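Local coordinates for DNA repair and telomere maintenance protein nbs1 (Schizosaccharomyces pombe, PDB 3HUF) that serves as the flexible adaptor of the MRN complex in DNA double-strand break repair, its FHA and BRCT domains binding phosphorylated partners such as Ctp1, at residues 63-72 with 86-96; 144-153 with 165-176. All coordinates share one frame; numbering follows the deposited sequence.

Contact 1 (63-72 with 86-96); sequences GGPCEFEVKD and VGQNGDSYKEK
Gly63 O is gripped twice: Lys96 NZ donates to it from 3.1 Å, standing well above the carbonyl plane, and a water that also accepts from this ammonium donates to the same oxygen. An extended chain beyond CG carries the lysine there, its side chain crossing Pro65 at about a right angle, with Lys96 CG against Pro65 CD, while Pro65 CG rests 3.2 Å from Lys94 O. Trp113 of strand 109-113 touches both Pro65 and Lys96. Beyond the proline the two segments zip into antiparallel strands, 155° apart in direction. Phe68 and Tyr93 form a hydrogen-bonded pair, with Tyr93 N 2.8 Å from Phe68 O and the return bond, from Phe68 N to Tyr93 O, almost straight at 173°. Val70 and Asp91 make the second such pair, and Glu69 faces Ser92 between them in a non-hydrogen-bonded pair. On the Glu69 and Ser92 face, Glu69 CG lies 3.7 Å from Ser92 CB, and Glu67, its CG swung anti to the backbone N (chi1 -177°), brings OE1 to within 3.3 Å of that same CB. On the other face Phe68 turns its ring away from strand 91-93, meeting Trp2 edge-to-face, whereas Val70 CG1 meets Val86 CG2 at 3.9 Å, the two valines crossing at about a right angle over Val81. A type II turn from Gly87 to Gly90 reverses the chain; a side chain at Gly90 would collide with Lys71 CG and Val70 O, and Lys71 folds back so that CE lies 3.6 Å from Gly90 N. Strand 91-93 thus closes one edge of a five-stranded mixed sheet that, with the neighbouring antiparallel sheet, builds the beta sandwich of the phosphopeptide-binding FHA domain.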
loop_
_atom_site.group_PDB
_atom_site.type_symbol
_atom_site.label_atom_id
_atom_site.label_comp_id
_atom_site.label_asym_id
_atom_site.label_seq_id
_atom_site.Cartn_x
_atom_site.Cartn_y
_atom_site.Cartn_z
ATOM N N GLY A 63 -7.133 -5.094 -1.693
ATOM C CA GLY A 63 -6.286 -4.444 -2.693
ATOM C C GLY A 63 -7.037 -4.091 -3.977
ATOM O O GLY A 63 -6.411 -3.776 -4.994
ATOM N N GLY A 64 -8.370 -4.142 -3.939
ATOM C CA GLY A 64 -9.182 -3.804 -5.115
ATOM C C GLY A 64 -9.104 -2.304 -5.420
ATOM O O GLY A 64 -8.788 -1.503 -4.529
ATOM N N PRO A 65 -9.378 -1.919 -6.685
ATOM C CA PRO A 65 -9.315 -0.525 -7.084
ATOM C C PRO A 65 -10.569 0.280 -6.716
ATOM O O PRO A 65 -11.655 -0.287 -6.467
ATOM C CB PRO A 65 -9.216 -0.630 -8.618
ATOM C CG PRO A 65 -10.045 -1.813 -8.959
ATOM C CD PRO A 65 -9.770 -2.799 -7.825
ATOM N N CYS A 66 -10.437 1.600 -6.714
ATOM C CA CYS A 66 -11.614 2.464 -6.642
ATOM C C CYS A 66 -12.438 2.230 -7.896
ATOM O O CYS A 66 -11.874 2.035 -8.986
ATOM C CB CYS A 66 -11.199 3.919 -6.592
ATOM S SG CYS A 66 -10.437 4.405 -5.036
ATOM N N GLU A 67 -13.759 2.222 -7.737
ATOM C CA GLU A 67 -14.655 2.015 -8.882
ATOM C C GLU A 67 -14.449 3.130 -9.907
ATOM O O GLU A 67 -14.438 4.327 -9.570
ATOM C CB GLU A 67 -16.123 1.994 -8.437
ATOM C CG GLU A 67 -17.100 1.705 -9.565
ATOM C CD GLU A 67 -18.472 1.436 -9.040
ATOM O OE1 GLU A 67 -19.445 2.065 -9.540
ATOM O OE2 GLU A 67 -18.572 0.609 -8.103
ATOM N N PHE A 68 -14.276 2.718 -11.155
ATOM C CA PHE A 68 -13.990 3.635 -12.252
ATOM C C PHE A 68 -15.196 3.569 -13.192
ATOM O O PHE A 68 -15.513 2.512 -13.733
ATOM C CB PHE A 68 -12.703 3.161 -12.943
ATOM C CG PHE A 68 -12.047 4.187 -13.855
ATOM C CD1 PHE A 68 -10.756 4.648 -13.572
ATOM C CD2 PHE A 68 -12.691 4.657 -15.008
ATOM C CE1 PHE A 68 -10.127 5.564 -14.411
ATOM C CE2 PHE A 68 -12.059 5.558 -15.864
ATOM C CZ PHE A 68 -10.778 6.017 -15.560
ATOM N N GLU A 69 -15.867 4.705 -13.392
ATOM C CA GLU A 69 -17.044 4.762 -14.254
ATOM C C GLU A 69 -16.778 5.627 -15.471
ATOM O O GLU A 69 -16.061 6.624 -15.391
ATOM C CB GLU A 69 -18.249 5.301 -13.474
ATOM C CG GLU A 69 -18.387 4.640 -12.136
ATOM C CD GLU A 69 -19.373 5.308 -11.213
ATOM O OE1 GLU A 69 -19.741 6.473 -11.446
ATOM O OE2 GLU A 69 -19.773 4.659 -10.236
ATOM N N VAL A 70 -17.350 5.227 -16.601
ATOM C CA VAL A 70 -17.190 5.943 -17.870
ATOM C C VAL A 70 -18.580 6.172 -18.452
ATOM O O VAL A 70 -19.322 5.226 -18.625
ATOM C CB VAL A 70 -16.334 5.123 -18.879
ATOM C CG1 VAL A 70 -16.384 5.742 -20.283
ATOM C CG2 VAL A 70 -14.875 4.995 -18.389
ATOM N N LYS A 71 -18.920 7.430 -18.734
ATOM C CA LYS A 71 -20.087 7.763 -19.523
ATOM C C LYS A 71 -19.704 8.362 -20.871
ATOM O O LYS A 71 -18.812 9.199 -20.960
ATOM C CB LYS A 71 -20.975 8.762 -18.790
ATOM C CG LYS A 71 -21.719 8.186 -17.605
ATOM C CD LYS A 71 -23.167 8.664 -17.654
ATOM C CE LYS A 71 -23.785 8.380 -19.034
ATOM N NZ LYS A 71 -25.178 8.924 -19.213
ATOM N N ASP A 72 -20.396 7.932 -21.920
ATOM C CA ASP A 72 -20.226 8.537 -23.220
ATOM C C ASP A 72 -21.143 9.754 -23.245
ATOM O O ASP A 72 -22.305 9.654 -22.853
ATOM C CB ASP A 72 -20.595 7.555 -24.333
ATOM C CG ASP A 72 -20.525 8.194 -25.700
ATOM O OD1 ASP A 72 -19.411 8.309 -26.266
ATOM O OD2 ASP A 72 -21.585 8.633 -26.183
ATOM N N VAL A 86 -19.682 1.643 -24.506
ATOM C CA VAL A 86 -20.327 2.235 -23.347
ATOM C C VAL A 86 -21.740 2.675 -23.724
ATOM O O VAL A 86 -21.932 3.481 -24.646
ATOM C CB VAL A 86 -19.522 3.423 -22.804
ATOM C CG1 VAL A 86 -20.284 4.119 -21.700
ATOM C CG2 VAL A 86 -18.150 2.942 -22.302
ATOM N N GLY A 87 -22.719 2.121 -23.014
ATOM C CA GLY A 87 -24.123 2.387 -23.292
ATOM C C GLY A 87 -24.523 3.685 -22.630
ATOM O O GLY A 87 -23.720 4.304 -21.928
ATOM N N GLN A 88 -25.761 4.114 -22.848
ATOM C CA GLN A 88 -26.272 5.259 -22.098
ATOM C C GLN A 88 -26.367 4.824 -20.645
ATOM O O GLN A 88 -26.385 3.625 -20.358
ATOM C CB GLN A 88 -27.606 5.766 -22.663
ATOM C CG GLN A 88 -28.510 4.690 -23.228
ATOM C CD GLN A 88 -29.305 5.154 -24.446
ATOM O OE1 GLN A 88 -28.877 6.047 -25.191
ATOM N NE2 GLN A 88 -30.464 4.531 -24.661
ATOM N N ASN A 89 -26.358 5.782 -19.728
ATOM C CA ASN A 89 -26.225 5.475 -18.290
ATOM C C ASN A 89 -24.812 5.053 -17.879
ATOM O O ASN A 89 -24.518 4.954 -16.693
ATOM C CB ASN A 89 -27.244 4.428 -17.822
ATOM C CG ASN A 89 -28.703 4.868 -18.036
ATOM O OD1 ASN A 89 -29.053 5.521 -19.032
ATOM N ND2 ASN A 89 -29.565 4.478 -17.103
ATOM N N GLY A 90 -23.942 4.804 -18.855
ATOM C CA GLY A 90 -22.534 4.518 -18.579
ATOM C C GLY A 90 -22.276 3.097 -18.108
ATOM O O GLY A 90 -23.181 2.270 -18.107
ATOM N N ASP A 91 -21.028 2.821 -17.729
ATOM C CA ASP A 91 -20.620 1.535 -17.180
ATOM C C ASP A 91 -19.642 1.794 -16.032
ATOM O O ASP A 91 -18.980 2.807 -16.013
ATOM C CB ASP A 91 -19.906 0.693 -18.242
ATOM C CG ASP A 91 -20.854 0.071 -19.254
ATOM O OD1 ASP A 91 -21.960 -0.366 -18.873
ATOM O OD2 ASP A 91 -20.472 -0.020 -20.437
ATOM N N SER A 92 -19.550 0.863 -15.097
ATOM C CA SER A 92 -18.553 0.919 -14.044
ATOM C C SER A 92 -17.683 -0.313 -14.073
ATOM O O SER A 92 -18.125 -1.400 -14.441
ATOM C CB SER A 92 -19.161 1.094 -12.650
ATOM O OG SER A 92 -20.525 0.786 -12.617
ATOM N N TYR A 93 -16.440 -0.114 -13.664
ATOM C CA TYR A 93 -15.413 -1.118 -13.799
ATOM C C TYR A 93 -14.651 -1.222 -12.502
ATOM O O TYR A 93 -14.296 -0.203 -11.916
ATOM C CB TYR A 93 -14.480 -0.745 -14.958
ATOM C CG TYR A 93 -15.052 -1.147 -16.308
ATOM C CD1 TYR A 93 -15.885 -0.291 -17.046
ATOM C CD2 TYR A 93 -14.787 -2.411 -16.826
ATOM C CE1 TYR A 93 -16.417 -0.701 -18.278
ATOM C CE2 TYR A 93 -15.305 -2.818 -18.037
ATOM C CZ TYR A 93 -16.114 -1.972 -18.760
ATOM O OH TYR A 93 -16.599 -2.464 -19.968
ATOM N N LYS A 94 -14.434 -2.454 -12.047
ATOM C CA LYS A 94 -13.552 -2.712 -10.918
ATOM C C LYS A 94 -12.352 -3.572 -11.256
ATOM O O LYS A 94 -11.736 -4.152 -10.378
ATOM C CB LYS A 94 -14.320 -3.262 -9.718
ATOM C CG LYS A 94 -14.519 -2.185 -8.665
ATOM C CD LYS A 94 -15.097 -2.733 -7.374
ATOM C CE LYS A 94 -15.290 -1.586 -6.363
ATOM N NZ LYS A 94 -15.721 -2.026 -5.006
ATOM N N GLU A 95 -12.010 -3.638 -12.532
ATOM C CA GLU A 95 -10.790 -4.303 -12.976
ATOM C C GLU A 95 -9.636 -3.312 -12.844
ATOM O O GLU A 95 -9.859 -2.100 -12.804
ATOM C CB GLU A 95 -10.922 -4.677 -14.446
ATOM C CG GLU A 95 -11.800 -5.874 -14.711
ATOM C CD GLU A 95 -12.867 -5.538 -15.721
ATOM O OE1 GLU A 95 -12.525 -5.370 -16.924
ATOM O OE2 GLU A 95 -14.053 -5.427 -15.309
ATOM N N LYS A 96 -8.410 -3.816 -12.818
ATOM C CA LYS A 96 -7.261 -2.946 -12.586
ATOM C C LYS A 96 -6.599 -2.425 -13.871
ATOM O O LYS A 96 -5.662 -1.648 -13.803
ATOM C CB LYS A 96 -6.249 -3.650 -11.681
ATOM C CG LYS A 96 -6.833 -3.980 -10.312
ATOM C CD LYS A 96 -5.958 -4.945 -9.554
ATOM C CE LYS A 96 -6.402 -4.991 -8.091
ATOM N NZ LYS A 96 -5.372 -5.651 -7.253
HETATM O O HOH W 1 -4.071 -3.974 -5.990
HETATM O O HOH W 2 -22.609 6.526 -21.567
#

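Contact 2 (144-153 with 165-176); sequences DSDATTHFVM and TMYAFLKKTVII
Phe151 drives its ring toward helix 165-170, where Ala168 CB lies 3.7 Å from Phe151 CG and Thr165 OG1, itself hydrogen-bonded to Thr162 OG1, approaches CE2 obliquely. With CG anti to the backbone N (chi1 179°), the phenyl fills the angle between strand 150-152 and the helix. Beside it Met153, bent at its last torsion, crosses Thr165 obliquely, its CE and Thr165 CG2 squeezed to 3.4 Å, while Met153 CG leans on Ile175 CG2. The opposite face of the sheet is also packed: Val152 CG2 touches Ile176 CD1, and the His150 ring lies alongside Val174, its CD2 3.6 Å from Val174 CB. Parallel strands 150-152 and 174-176 are joined by four backbone bonds, the shortest from Ile176 N to Phe151 O at 2.8 Å. The end at Asp144 is looser and wet. There Lys171 NZ forms a salt bridge with Asp144 OD1 at 3.0 Å, meeting it on the syn side, while Lys171 CD lies over one face of the Tyr167 ring, toward its rim, and OD1 sits at that ring's edge. One water links Asp144 OD2, Asp146 OD1 and Tyr167 OH; another takes a bond from Lys171 NZ and one from Ser145 N. An alanine at Asp144 removes the carboxylate, which would probably leave Lys171 without its charged mate and the water at Tyr167 OH less firmly held. The chemistry divides this beta-alpha-beta crossover of the first BRCT domain: apolar packing joins its sheet and helix, whereas a hydrated ion pair ties the segment leading into strand 150-152 to the helix C-terminus.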
loop_
_atom_site.group_PDB
_atom_site.type_symbol
_atom_site.label_atom_id
_atom_site.label_comp_id
_atom_site.label_asym_id
_atom_site.label_seq_id
_atom_site.Cartn_x
_atom_site.Cartn_y
_atom_site.Cartn_z
ATOM N N ASP A 144 -4.303 -5.714 10.325
ATOM C CA ASP A 144 -3.392 -6.259 9.343
ATOM C C ASP A 144 -4.097 -6.566 8.026
ATOM O O ASP A 144 -5.222 -7.024 8.024
ATOM C CB ASP A 144 -2.764 -7.554 9.865
ATOM C CG ASP A 144 -1.685 -8.043 8.958
ATOM O OD1 ASP A 144 -0.649 -7.344 8.851
ATOM O OD2 ASP A 144 -1.894 -9.069 8.303
ATOM N N SER A 145 -3.414 -6.330 6.913
ATOM C CA SER A 145 -3.956 -6.640 5.588
ATOM C C SER A 145 -2.826 -7.132 4.685
ATOM O O SER A 145 -1.703 -6.653 4.777
ATOM C CB SER A 145 -4.612 -5.388 4.982
ATOM O OG SER A 145 -4.636 -5.411 3.550
ATOM N N ASP A 146 -3.135 -8.053 3.790
ATOM C CA ASP A 146 -2.145 -8.512 2.812
ATOM C C ASP A 146 -1.970 -7.569 1.611
ATOM O O ASP A 146 -1.047 -7.753 0.806
ATOM C CB ASP A 146 -2.465 -9.938 2.363
ATOM C CG ASP A 146 -2.338 -10.932 3.506
ATOM O OD1 ASP A 146 -1.349 -10.832 4.272
ATOM O OD2 ASP A 146 -3.228 -11.797 3.658
ATOM N N ALA A 147 -2.827 -6.547 1.523
ATOM C CA ALA A 147 -2.757 -5.554 0.463
ATOM C C ALA A 147 -2.038 -4.251 0.864
ATOM O O ALA A 147 -1.823 -3.368 0.021
ATOM C CB ALA A 147 -4.169 -5.244 -0.064
ATOM N N THR A 148 -1.705 -4.119 2.143
ATOM C CA THR A 148 -0.933 -2.973 2.663
ATOM C C THR A 148 0.370 -2.839 1.904
ATOM O O THR A 148 1.106 -3.826 1.753
ATOM C CB THR A 148 -0.573 -3.178 4.143
ATOM O OG1 THR A 148 -1.766 -3.190 4.915
ATOM C CG2 THR A 148 0.317 -2.050 4.660
ATOM N N THR A 149 0.627 -1.630 1.394
ATOM C CA THR A 149 1.917 -1.301 0.799
ATOM C C THR A 149 2.767 -0.402 1.714
ATOM O O THR A 149 3.988 -0.428 1.639
ATOM C CB THR A 149 1.754 -0.596 -0.578
ATOM O OG1 THR A 149 0.928 0.559 -0.414
ATOM C CG2 THR A 149 1.095 -1.527 -1.599
ATOM N N HIS A 150 2.117 0.408 2.563
ATOM C CA HIS A 150 2.848 1.361 3.415
ATOM C C HIS A 150 2.281 1.329 4.800
ATOM O O HIS A 150 1.078 1.093 4.975
ATOM C CB HIS A 150 2.738 2.784 2.874
ATOM C CG HIS A 150 3.380 2.971 1.536
ATOM N ND1 HIS A 150 2.804 2.522 0.365
ATOM C CD2 HIS A 150 4.542 3.570 1.182
ATOM C CE1 HIS A 150 3.591 2.822 -0.656
ATOM N NE2 HIS A 150 4.643 3.477 -0.190
ATOM N N PHE A 151 3.144 1.585 5.783
ATOM C CA PHE A 151 2.766 1.520 7.178
ATOM C C PHE A 151 3.215 2.787 7.861
ATOM O O PHE A 151 4.395 3.107 7.816
ATOM C CB PHE A 151 3.427 0.312 7.859
ATOM C CG PHE A 151 3.092 0.186 9.327
ATOM C CD1 PHE A 151 1.982 -0.526 9.732
ATOM C CD2 PHE A 151 3.893 0.801 10.305
ATOM C CE1 PHE A 151 1.663 -0.640 11.085
ATOM C CE2 PHE A 151 3.583 0.692 11.656
ATOM C CZ PHE A 151 2.472 -0.034 12.049
ATOM N N VAL A 152 2.275 3.493 8.496
ATOM C CA VAL A 152 2.593 4.723 9.214
ATOM C C VAL A 152 2.869 4.442 10.670
ATOM O O VAL A 152 1.938 4.155 11.418
ATOM C CB VAL A 152 1.427 5.737 9.188
ATOM C CG1 VAL A 152 1.886 7.083 9.780
ATOM C CG2 VAL A 152 0.889 5.899 7.765
ATOM N N MET A 153 4.129 4.540 11.080
ATOM C CA MET A 153 4.475 4.377 12.496
ATOM C C MET A 153 4.145 5.651 13.237
ATOM O O MET A 153 4.188 6.734 12.637
ATOM C CB MET A 153 5.961 4.064 12.661
ATOM C CG MET A 153 6.859 4.950 11.849
ATOM S SD MET A 153 8.595 5.005 12.340
ATOM C CE MET A 153 8.968 3.340 12.714
ATOM N N THR A 165 4.910 -2.104 13.839
ATOM C CA THR A 165 6.052 -1.578 13.102
ATOM C C THR A 165 7.054 -2.675 12.785
ATOM O O THR A 165 7.513 -2.778 11.651
ATOM C CB THR A 165 6.741 -0.442 13.858
ATOM O OG1 THR A 165 5.766 0.548 14.196
ATOM C CG2 THR A 165 7.814 0.185 12.989
ATOM N N MET A 166 7.370 -3.496 13.788
ATOM C CA MET A 166 8.314 -4.596 13.629
ATOM C C MET A 166 7.852 -5.546 12.526
ATOM O O MET A 166 8.651 -5.981 11.684
ATOM C CB MET A 166 8.420 -5.384 14.927
ATOM C CG MET A 166 8.900 -4.607 16.141
ATOM S SD MET A 166 8.595 -5.557 17.655
ATOM C CE MET A 166 9.054 -4.346 18.921
ATOM N N TYR A 167 6.554 -5.859 12.560
ATOM C CA TYR A 167 5.921 -6.726 11.594
ATOM C C TYR A 167 5.965 -6.156 10.185
ATOM O O TYR A 167 6.341 -6.867 9.254
ATOM C CB TYR A 167 4.484 -7.036 12.007
ATOM C CG TYR A 167 3.849 -8.120 11.166
ATOM C CD1 TYR A 167 4.517 -9.330 10.923
ATOM C CD2 TYR A 167 2.580 -7.948 10.616
ATOM C CE1 TYR A 167 3.941 -10.331 10.156
ATOM C CE2 TYR A 167 1.992 -8.949 9.855
ATOM C CZ TYR A 167 2.668 -10.129 9.628
ATOM O OH TYR A 167 2.069 -11.090 8.847
ATOM N N ALA A 168 5.618 -4.869 10.039
ATOM C CA ALA A 168 5.695 -4.194 8.752
ATOM C C ALA A 168 7.109 -4.229 8.183
ATOM O O ALA A 168 7.304 -4.523 7.003
ATOM C CB ALA A 168 5.220 -2.775 8.865
ATOM N N PHE A 169 8.094 -3.925 9.024
ATOM C CA PHE A 169 9.496 -3.989 8.621
ATOM C C PHE A 169 9.876 -5.359 8.048
ATOM O O PHE A 169 10.520 -5.462 6.998
ATOM C CB PHE A 169 10.382 -3.688 9.832
ATOM C CG PHE A 169 11.819 -3.521 9.494
ATOM C CD1 PHE A 169 12.263 -2.367 8.863
ATOM C CD2 PHE A 169 12.743 -4.512 9.813
ATOM C CE1 PHE A 169 13.598 -2.198 8.559
ATOM C CE2 PHE A 169 14.075 -4.345 9.513
ATOM C CZ PHE A 169 14.505 -3.193 8.882
ATOM N N LEU A 170 9.471 -6.409 8.760
ATOM C CA LEU A 170 9.827 -7.771 8.398
ATOM C C LEU A 170 9.157 -8.281 7.128
ATOM O O LEU A 170 9.797 -8.984 6.346
ATOM C CB LEU A 170 9.560 -8.722 9.562
ATOM C CG LEU A 170 10.619 -8.651 10.661
ATOM C CD1 LEU A 170 10.102 -9.313 11.909
ATOM C CD2 LEU A 170 11.892 -9.322 10.194
ATOM N N LYS A 171 7.887 -7.933 6.913
ATOM C CA LYS A 171 7.219 -8.349 5.672
ATOM C C LYS A 171 7.502 -7.408 4.481
ATOM O O LYS A 171 6.825 -7.453 3.453
ATOM C CB LYS A 171 5.710 -8.666 5.871
ATOM C CG LYS A 171 4.912 -7.723 6.753
ATOM C CD LYS A 171 3.408 -8.007 6.650
ATOM C CE LYS A 171 2.562 -6.782 7.055
ATOM N NZ LYS A 171 1.159 -6.852 6.490
ATOM N N LYS A 172 8.525 -6.568 4.646
ATOM C CA LYS A 172 9.059 -5.690 3.592
ATOM C C LYS A 172 8.122 -4.576 3.139
ATOM O O LYS A 172 8.200 -4.087 2.007
ATOM C CB LYS A 172 9.633 -6.500 2.422
ATOM C CG LYS A 172 10.880 -7.298 2.821
ATOM C CD LYS A 172 11.105 -8.499 1.921
ATOM C CE LYS A 172 12.440 -9.148 2.232
ATOM N NZ LYS A 172 12.805 -10.171 1.202
ATOM N N THR A 173 7.234 -4.176 4.044
ATOM C CA THR A 173 6.368 -3.036 3.827
ATOM C C THR A 173 7.227 -1.775 3.942
ATOM O O THR A 173 8.232 -1.774 4.647
ATOM C CB THR A 173 5.256 -3.035 4.868
ATOM O OG1 THR A 173 4.594 -4.299 4.818
ATOM C CG2 THR A 173 4.238 -1.944 4.608
ATOM N N VAL A 174 6.853 -0.730 3.210
ATOM C CA VAL A 174 7.517 0.567 3.282
ATOM C C VAL A 174 7.009 1.318 4.522
ATOM O O VAL A 174 5.821 1.540 4.688
ATOM C CB VAL A 174 7.255 1.393 1.988
ATOM C CG1 VAL A 174 7.955 2.755 2.051
ATOM C CG2 VAL A 174 7.717 0.619 0.757
ATOM N N ILE A 175 7.923 1.701 5.412
ATOM C CA ILE A 175 7.516 2.366 6.636
ATOM C C ILE A 175 7.608 3.870 6.454
ATOM O O ILE A 175 8.623 4.403 6.040
ATOM C CB ILE A 175 8.336 1.866 7.853
ATOM C CG1 ILE A 175 8.041 0.373 8.103
ATOM C CG2 ILE A 175 8.046 2.726 9.104
ATOM C CD1 ILE A 175 8.975 -0.238 9.106
ATOM N N ILE A 176 6.519 4.566 6.725
ATOM C CA ILE A 176 6.531 6.001 6.544
ATOM C C ILE A 176 6.153 6.664 7.852
ATOM O O ILE A 176 5.854 5.980 8.841
ATOM C CB ILE A 176 5.557 6.424 5.414
ATOM C CG1 ILE A 176 4.162 5.838 5.666
ATOM C CG2 ILE A 176 6.113 6.000 4.055
ATOM C CD1 ILE A 176 3.129 6.233 4.628
HETATM O O HOH W 3 0.198 -10.036 6.698
HETATM O O HOH W 4 -1.001 -5.026 7.033
#

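Contact 1 belongs to the FHA domain and contact 2 to the first BRCT domain, the two following one another along the chain with centres about 30 Å apart. Despite that separation they meet at one point: Gly63 N, just past helix 57-62, packs 3.4 Å from Ala147 CB in the turn that precedes strand 150-152. Close by, Ser145 OG hydrogen-bonds to Tyr60 O, so the FHA helix and the BRCT turn meet through a hydrogen bond as well as packing. The meeting point lies at the edge of each contact, away from the strand pairing. Both domain types recognise phosphorylated proteins, and this interface sets one directly against the other.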